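PDB 3PF0: imelysin-like protein from Psychrobacter arcticus, which is of unknown function but belongs to the imelysin-like (peptidase family M75) proteins and has been proposed to be a metalloendopeptidase. Local coordinates for residues A[278-281]-A[282-286]; A[304-307]-A[308-312]; A[55-58]-A[59-63]. All coordinates share one frame; numbering follows the deposited sequence.

In the fold
Going from the N terminus, interaction 3 (55-63) comes first, on helix 48-84; interaction 1 (278-286) follows at the end of helix 268-283, and interaction 2 (304-312) lies on helix 298-316. Each is a single nine-residue run of chain, so none closes a long loop, and the three run in series without nesting or crossing. Interaction 1 sits between the other two: Asp285 reaches across to His57 of interaction 3, while Leu279, Asn280 and Met283 pack on Leu308 of interaction 2, so that helix 268-283 is tied to both helix 48-84 and helix 298-316. Interactions 2 and 3 do not touch; their centres are about 23 Å apart.

Interaction 1 (A[278-281]-A[282-286]); sequences TLNK and AMTDP
Asn280 O is gripped twice by Thr284, by the hydroxyl OG1 at 2.7 Å and by the backbone N at 2.9 Å. The two donors come from opposite faces of the carbonyl plane, with OG1 standing 36° out of it. Thr284 can do this because chi1 of 68° sets OG1 between its own backbone N and carbonyl carbon, which turns the hydroxyl back over the last turn. Its methyl CG2 meets the side-chain amide of Asn280 obliquely, 3.5 Å from OD1. This is the C-terminal end of helix 268-283: Thr284 is the first residue to leave helical backbone angles, and its hydroxyl adds a second donor to a carbonyl of the final turn. Before it, the ordinary i to i+4 bonds hold, from Ala282 N to Thr278 O and from Met283 N to Leu279 O. On the buried flank the terminal methyl of selenomethionine Met283, CE, lies 3.8 Å from Leu279 CD1, and Leu234 of helix 225-250 touches both residues. Met283 CG also passes 3.3 Å from Leu279 O, since chi1 of -66° lays the chain beside its own backbone N. Past the helix end, Asp285 takes the N-cap position of helix 286-292. Its OD1 makes a weak bond to Val287 N, whereas OD2 is hydrogen-bonded to His57 NE2 on helix 48-84.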
loop_
_atom_site.group_PDB
_atom_site.type_symbol
_atom_site.label_atom_id
_atom_site.label_comp_id
_atom_site.label_asym_id
_atom_site.label_seq_id
_atom_site.Cartn_x
_atom_site.Cartn_y
_atom_site.Cartn_z
ATOM N N THR A 278 -6.605 -5.887 -3.384
ATOM C CA THR A 278 -7.270 -4.594 -3.184
ATOM C C THR A 278 -7.740 -4.067 -4.541
ATOM O O THR A 278 -8.883 -3.619 -4.660
ATOM C CB THR A 278 -6.331 -3.648 -2.432
ATOM O OG1 THR A 278 -6.072 -4.237 -1.162
ATOM C CG2 THR A 278 -6.910 -2.255 -2.241
ATOM N N LEU A 279 -6.876 -4.166 -5.565
ATOM C CA LEU A 279 -7.192 -3.761 -6.936
ATOM C C LEU A 279 -8.328 -4.629 -7.488
ATOM O O LEU A 279 -9.247 -4.090 -8.107
ATOM C CB LEU A 279 -5.944 -3.851 -7.832
ATOM C CG LEU A 279 -6.025 -3.163 -9.203
ATOM C CD1 LEU A 279 -6.011 -1.640 -9.069
ATOM C CD2 LEU A 279 -4.873 -3.593 -10.085
ATOM N N ASN A 280 -8.291 -5.958 -7.213
ATOM C CA ASN A 280 -9.340 -6.900 -7.626
ATOM C C ASN A 280 -10.688 -6.554 -6.969
ATOM O O ASN A 280 -11.728 -6.646 -7.623
ATOM C CB ASN A 280 -8.957 -8.339 -7.295
ATOM C CG ASN A 280 -9.930 -9.340 -7.852
ATOM O OD1 ASN A 280 -10.036 -9.518 -9.068
ATOM N ND2 ASN A 280 -10.692 -9.989 -6.976
ATOM N N LYS A 281 -10.663 -6.149 -5.685
ATOM C CA LYS A 281 -11.859 -5.756 -4.925
ATOM C C LYS A 281 -12.509 -4.522 -5.567
ATOM O O LYS A 281 -13.731 -4.441 -5.631
ATOM C CB LYS A 281 -11.487 -5.465 -3.459
ATOM C CG LYS A 281 -12.604 -5.750 -2.465
ATOM C CD LYS A 281 -12.637 -4.725 -1.344
ATOM C CE LYS A 281 -13.900 -4.836 -0.524
ATOM N NZ LYS A 281 -14.129 -3.618 0.301
ATOM N N ALA A 282 -11.679 -3.580 -6.065
ATOM C CA ALA A 282 -12.126 -2.357 -6.727
ATOM C C ALA A 282 -12.658 -2.640 -8.143
ATOM O O ALA A 282 -13.693 -2.084 -8.513
ATOM C CB ALA A 282 -10.985 -1.352 -6.786
HETATM N N MSE A 283 -11.958 -3.503 -8.923
HETATM C CA MSE A 283 -12.306 -3.845 -10.310
HETATM C C MSE A 283 -13.511 -4.783 -10.435
HETATM O O MSE A 283 -14.217 -4.694 -11.440
HETATM C CB MSE A 283 -11.115 -4.481 -11.052
HETATM C CG MSE A 283 -9.930 -3.535 -11.271
HETATM SE SE MSE A 283 -10.433 -1.762 -11.883
HETATM C CE MSE A 283 -8.755 -0.846 -11.575
ATOM N N THR A 284 -13.727 -5.698 -9.459
ATOM C CA THR A 284 -14.842 -6.664 -9.490
ATOM C C THR A 284 -16.011 -6.195 -8.593
ATOM O O THR A 284 -16.962 -6.956 -8.362
ATOM C CB THR A 284 -14.378 -8.089 -9.111
ATOM O OG1 THR A 284 -13.998 -8.124 -7.733
ATOM C CG2 THR A 284 -13.249 -8.613 -10.012
ATOM N N ASP A 285 -15.938 -4.938 -8.110
ATOM C CA ASP A 285 -16.949 -4.303 -7.277
ATOM C C ASP A 285 -18.279 -4.240 -8.053
ATOM O O ASP A 285 -18.298 -3.697 -9.159
ATOM C CB ASP A 285 -16.459 -2.902 -6.852
ATOM C CG ASP A 285 -17.451 -1.988 -6.149
ATOM O OD1 ASP A 285 -18.404 -2.507 -5.515
ATOM O OD2 ASP A 285 -17.245 -0.759 -6.187
ATOM N N PRO A 286 -19.372 -4.840 -7.509
ATOM C CA PRO A 286 -20.668 -4.833 -8.222
ATOM C C PRO A 286 -21.185 -3.444 -8.612
ATOM O O PRO A 286 -21.830 -3.319 -9.651
ATOM C CB PRO A 286 -21.636 -5.485 -7.222
ATOM C CG PRO A 286 -20.787 -6.270 -6.315
ATOM C CD PRO A 286 -19.475 -5.551 -6.217
#

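Interaction 2 (A[304-307]-A[308-312]); sequences LSTA and LADTT
Thr311 OG1 donates to Ala307 O over 2.7 Å, and Thr311 N reaches the same oxygen at 3.1 Å from the opposite face of the carbonyl plane. With chi1 at -47° the hydroxyl lies beside the threonine's own backbone N, close enough to the preceding turn to share its acceptor. Thr312 repeats the pattern one residue on: its OG1 is 2.8 Å from Leu308 O, which also takes the bond from Thr312 N. Two successive carbonyls are therefore each held by a pair of donors. The other bonds between 304-307 and 308-312 are backbone ones, with Leu308 N, Ala309 N and Asp310 N donating to Leu304 O, Ser305 O and Thr306 O. Among the side chains, Thr306 and Asp310 lie side by side and point the same way, the methyl CG2 of Thr306 being 3.8 Å from Asp310 OD2. The hydroxyl of Thr306 turns backward instead, to the carbonyl of Asp302. Leu308 CD1 lies against Leu304 O, at 3.5 Å, and the side chain also packs on Leu279, Asn280 and Met283 of helix 268-283. Ala307 and Thr311 meet helix 327-351, at Leu343 and Ile340 among others. With Leu304, Ala307, Leu308 and Thr311 buried and Thr306, Ala309 and Asp310 exposed, this is an amphipathic alpha-helix, in which the buried Thr311 satisfies its hydroxyl in the way familiar for helical threonines, on a carbonyl one turn back.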
loop_
_atom_site.group_PDB
_atom_site.type_symbol
_atom_site.label_atom_id
_atom_site.label_comp_id
_atom_site.label_asym_id
_atom_site.label_seq_id
_atom_site.Cartn_x
_atom_site.Cartn_y
_atom_site.Cartn_z
ATOM N N LEU A 304 -10.732 -7.579 -17.246
ATOM C CA LEU A 304 -9.962 -7.105 -16.097
ATOM C C LEU A 304 -10.005 -8.130 -14.960
ATOM O O LEU A 304 -8.959 -8.417 -14.376
ATOM C CB LEU A 304 -10.455 -5.738 -15.609
ATOM C CG LEU A 304 -9.664 -4.530 -16.092
ATOM C CD1 LEU A 304 -10.459 -3.257 -15.899
ATOM C CD2 LEU A 304 -8.308 -4.425 -15.377
ATOM N N SER A 305 -11.193 -8.705 -14.676
ATOM C CA SER A 305 -11.386 -9.736 -13.649
ATOM C C SER A 305 -10.528 -10.989 -13.939
ATOM O O SER A 305 -9.883 -11.511 -13.027
ATOM C CB SER A 305 -12.861 -10.127 -13.550
ATOM O OG SER A 305 -13.092 -11.132 -12.575
ATOM N N THR A 306 -10.511 -11.440 -15.207
ATOM C CA THR A 306 -9.753 -12.610 -15.650
ATOM C C THR A 306 -8.251 -12.335 -15.532
ATOM O O THR A 306 -7.542 -13.186 -14.999
ATOM C CB THR A 306 -10.181 -13.022 -17.066
ATOM O OG1 THR A 306 -11.553 -13.419 -17.015
ATOM C CG2 THR A 306 -9.346 -14.172 -17.634
ATOM N N ALA A 307 -7.778 -11.149 -15.986
ATOM C CA ALA A 307 -6.366 -10.749 -15.921
ATOM C C ALA A 307 -5.849 -10.682 -14.469
ATOM O O ALA A 307 -4.742 -11.161 -14.199
ATOM C CB ALA A 307 -6.162 -9.408 -16.612
ATOM N N LEU A 308 -6.649 -10.111 -13.546
ATOM C CA LEU A 308 -6.294 -10.018 -12.136
ATOM C C LEU A 308 -6.224 -11.415 -11.490
ATOM O O LEU A 308 -5.311 -11.682 -10.708
ATOM C CB LEU A 308 -7.280 -9.116 -11.382
ATOM C CG LEU A 308 -6.999 -7.613 -11.467
ATOM C CD1 LEU A 308 -8.267 -6.838 -11.384
ATOM C CD2 LEU A 308 -6.068 -7.165 -10.364
ATOM N N ALA A 309 -7.156 -12.308 -11.857
ATOM C CA ALA A 309 -7.204 -13.689 -11.375
ATOM C C ALA A 309 -5.992 -14.499 -11.866
ATOM O O ALA A 309 -5.473 -15.302 -11.091
ATOM C CB ALA A 309 -8.498 -14.360 -11.819
ATOM N N ASP A 310 -5.534 -14.278 -13.124
ATOM C CA ASP A 310 -4.369 -14.969 -13.695
ATOM C C ASP A 310 -3.070 -14.530 -12.996
ATOM O O ASP A 310 -2.183 -15.359 -12.763
ATOM C CB ASP A 310 -4.249 -14.720 -15.218
ATOM C CG ASP A 310 -5.392 -15.216 -16.095
ATOM O OD1 ASP A 310 -6.109 -16.157 -15.676
ATOM O OD2 ASP A 310 -5.566 -14.669 -17.209
ATOM N N THR A 311 -2.963 -13.221 -12.677
ATOM C CA THR A 311 -1.807 -12.627 -12.002
ATOM C C THR A 311 -1.722 -13.184 -10.578
ATOM O O THR A 311 -0.635 -13.559 -10.140
ATOM C CB THR A 311 -1.878 -11.078 -12.038
ATOM O OG1 THR A 311 -2.206 -10.653 -13.363
ATOM C CG2 THR A 311 -0.562 -10.420 -11.627
ATOM N N THR A 312 -2.876 -13.273 -9.884
ATOM C CA THR A 312 -3.002 -13.798 -8.519
ATOM C C THR A 312 -2.595 -15.296 -8.496
ATOM O O THR A 312 -1.844 -15.710 -7.606
ATOM C CB THR A 312 -4.430 -13.549 -7.983
ATOM O OG1 THR A 312 -4.707 -12.149 -8.057
ATOM C CG2 THR A 312 -4.616 -14.016 -6.538
#

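Interaction 3 (A[55-58]-A[59-63]); sequences LTHV and ANDMV
Helix 48-84 widens here into a pi-type turn at 59-63. Val58 O accepts a bond from Val63 N, five residues on, at 2.9 Å and nearly straight, whereas its bond from Met62 N is weak. Just before the widening, ordinary alpha-helical bonds join Ala59, Asn60 and Asp61 to Leu55, Thr56 and His57. One turn apart on the same flank, His57 and Asp61 form a histidine-carboxylate hydrogen bond: ND1 donates to OD2 over 2.7 Å. The carboxylate oxygen comes to the edge of the imidazole, somewhat tilted from its plane, and is met on its anti side, while ring and carboxylate planes stand 75° apart. The donor angle of 133° makes the bond noticeably bent. With Asp285 OD2 as second hydrogen-bond partner, the ring is held through both nitrogens and its rotation is fixed. Selenomethionine Met62 runs out extended beyond CG (chi2 -176°), which brings CE to 4.0 Å from His57 NE2, where it also touches Asp285. Elsewhere on the turn Val58 CG1 meets Val63 CG2 at 3.9 Å. Both valines pack on Trp230 of helix 225-250; Val63 also meets Trp207 and Ala59 meets Ala211, both of helix 183-214.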
loop_
_atom_site.group_PDB
_atom_site.type_symbol
_atom_site.label_atom_id
_atom_site.label_comp_id
_atom_site.label_asym_id
_atom_site.label_seq_id
_atom_site.Cartn_x
_atom_site.Cartn_y
_atom_site.Cartn_z
ATOM N N LEU A 55 -18.734 7.271 -5.665
ATOM C CA LEU A 55 -17.657 7.963 -4.939
ATOM C C LEU A 55 -17.894 7.935 -3.416
ATOM O O LEU A 55 -16.935 7.796 -2.664
ATOM C CB LEU A 55 -17.495 9.416 -5.431
ATOM C CG LEU A 55 -16.958 9.619 -6.865
ATOM C CD1 LEU A 55 -17.240 11.017 -7.348
ATOM C CD2 LEU A 55 -15.455 9.308 -6.972
ATOM N N THR A 56 -19.163 8.015 -2.970
ATOM C CA THR A 56 -19.540 7.927 -1.551
ATOM C C THR A 56 -19.266 6.496 -1.056
ATOM O O THR A 56 -18.761 6.320 0.057
ATOM C CB THR A 56 -21.005 8.358 -1.355
ATOM O OG1 THR A 56 -21.151 9.697 -1.831
ATOM C CG2 THR A 56 -21.456 8.292 0.096
ATOM N N HIS A 57 -19.564 5.490 -1.901
ATOM C CA HIS A 57 -19.346 4.077 -1.599
ATOM C C HIS A 57 -17.820 3.774 -1.527
ATOM O O HIS A 57 -17.391 3.001 -0.669
ATOM C CB HIS A 57 -20.083 3.202 -2.639
ATOM C CG HIS A 57 -19.419 1.900 -2.949
ATOM N ND1 HIS A 57 -19.608 0.790 -2.154
ATOM C CD2 HIS A 57 -18.593 1.574 -3.969
ATOM C CE1 HIS A 57 -18.880 -0.168 -2.698
ATOM N NE2 HIS A 57 -18.255 0.258 -3.794
ATOM N N VAL A 58 -17.015 4.409 -2.395
ATOM C CA VAL A 58 -15.561 4.225 -2.442
ATOM C C VAL A 58 -14.932 4.764 -1.142
ATOM O O VAL A 58 -14.072 4.103 -0.553
ATOM C CB VAL A 58 -14.977 4.887 -3.725
ATOM C CG1 VAL A 58 -13.498 5.244 -3.578
ATOM C CG2 VAL A 58 -15.208 3.998 -4.944
ATOM N N ALA A 59 -15.399 5.933 -0.681
ATOM C CA ALA A 59 -14.916 6.554 0.549
ATOM C C ALA A 59 -15.285 5.706 1.777
ATOM O O ALA A 59 -14.402 5.333 2.547
ATOM C CB ALA A 59 -15.486 7.964 0.684
ATOM N N ASN A 60 -16.562 5.337 1.902
ATOM C CA ASN A 60 -17.089 4.602 3.045
ATOM C C ASN A 60 -16.718 3.122 3.090
ATOM O O ASN A 60 -16.518 2.609 4.191
ATOM C CB ASN A 60 -18.622 4.737 3.101
ATOM C CG ASN A 60 -19.092 6.123 3.475
ATOM O OD1 ASN A 60 -18.412 6.869 4.193
ATOM N ND2 ASN A 60 -20.288 6.487 3.028
ATOM N N ASP A 61 -16.696 2.420 1.940
ATOM C CA ASP A 61 -16.459 0.976 1.933
ATOM C C ASP A 61 -15.025 0.564 1.557
ATOM O O ASP A 61 -14.686 -0.609 1.737
ATOM C CB ASP A 61 -17.463 0.272 1.005
ATOM C CG ASP A 61 -18.923 0.501 1.396
ATOM O OD1 ASP A 61 -19.193 0.735 2.603
ATOM O OD2 ASP A 61 -19.796 0.431 0.504
HETATM N N MSE A 62 -14.177 1.493 1.081
HETATM C CA MSE A 62 -12.826 1.085 0.698
HETATM C C MSE A 62 -11.716 1.958 1.281
HETATM O O MSE A 62 -10.812 1.414 1.915
HETATM C CB MSE A 62 -12.686 1.019 -0.827
HETATM C CG MSE A 62 -13.369 -0.205 -1.415
HETATM SE SE MSE A 62 -13.110 -0.375 -3.313
HETATM C CE MSE A 62 -14.635 -1.532 -3.744
ATOM N N VAL A 63 -11.772 3.283 1.073
ATOM C CA VAL A 63 -10.722 4.213 1.500
ATOM C C VAL A 63 -10.629 4.270 3.044
ATOM O O VAL A 63 -9.574 3.914 3.596
ATOM C CB VAL A 63 -10.900 5.621 0.870
ATOM C CG1 VAL A 63 -9.854 6.598 1.391
ATOM C CG2 VAL A 63 -10.865 5.551 -0.656
#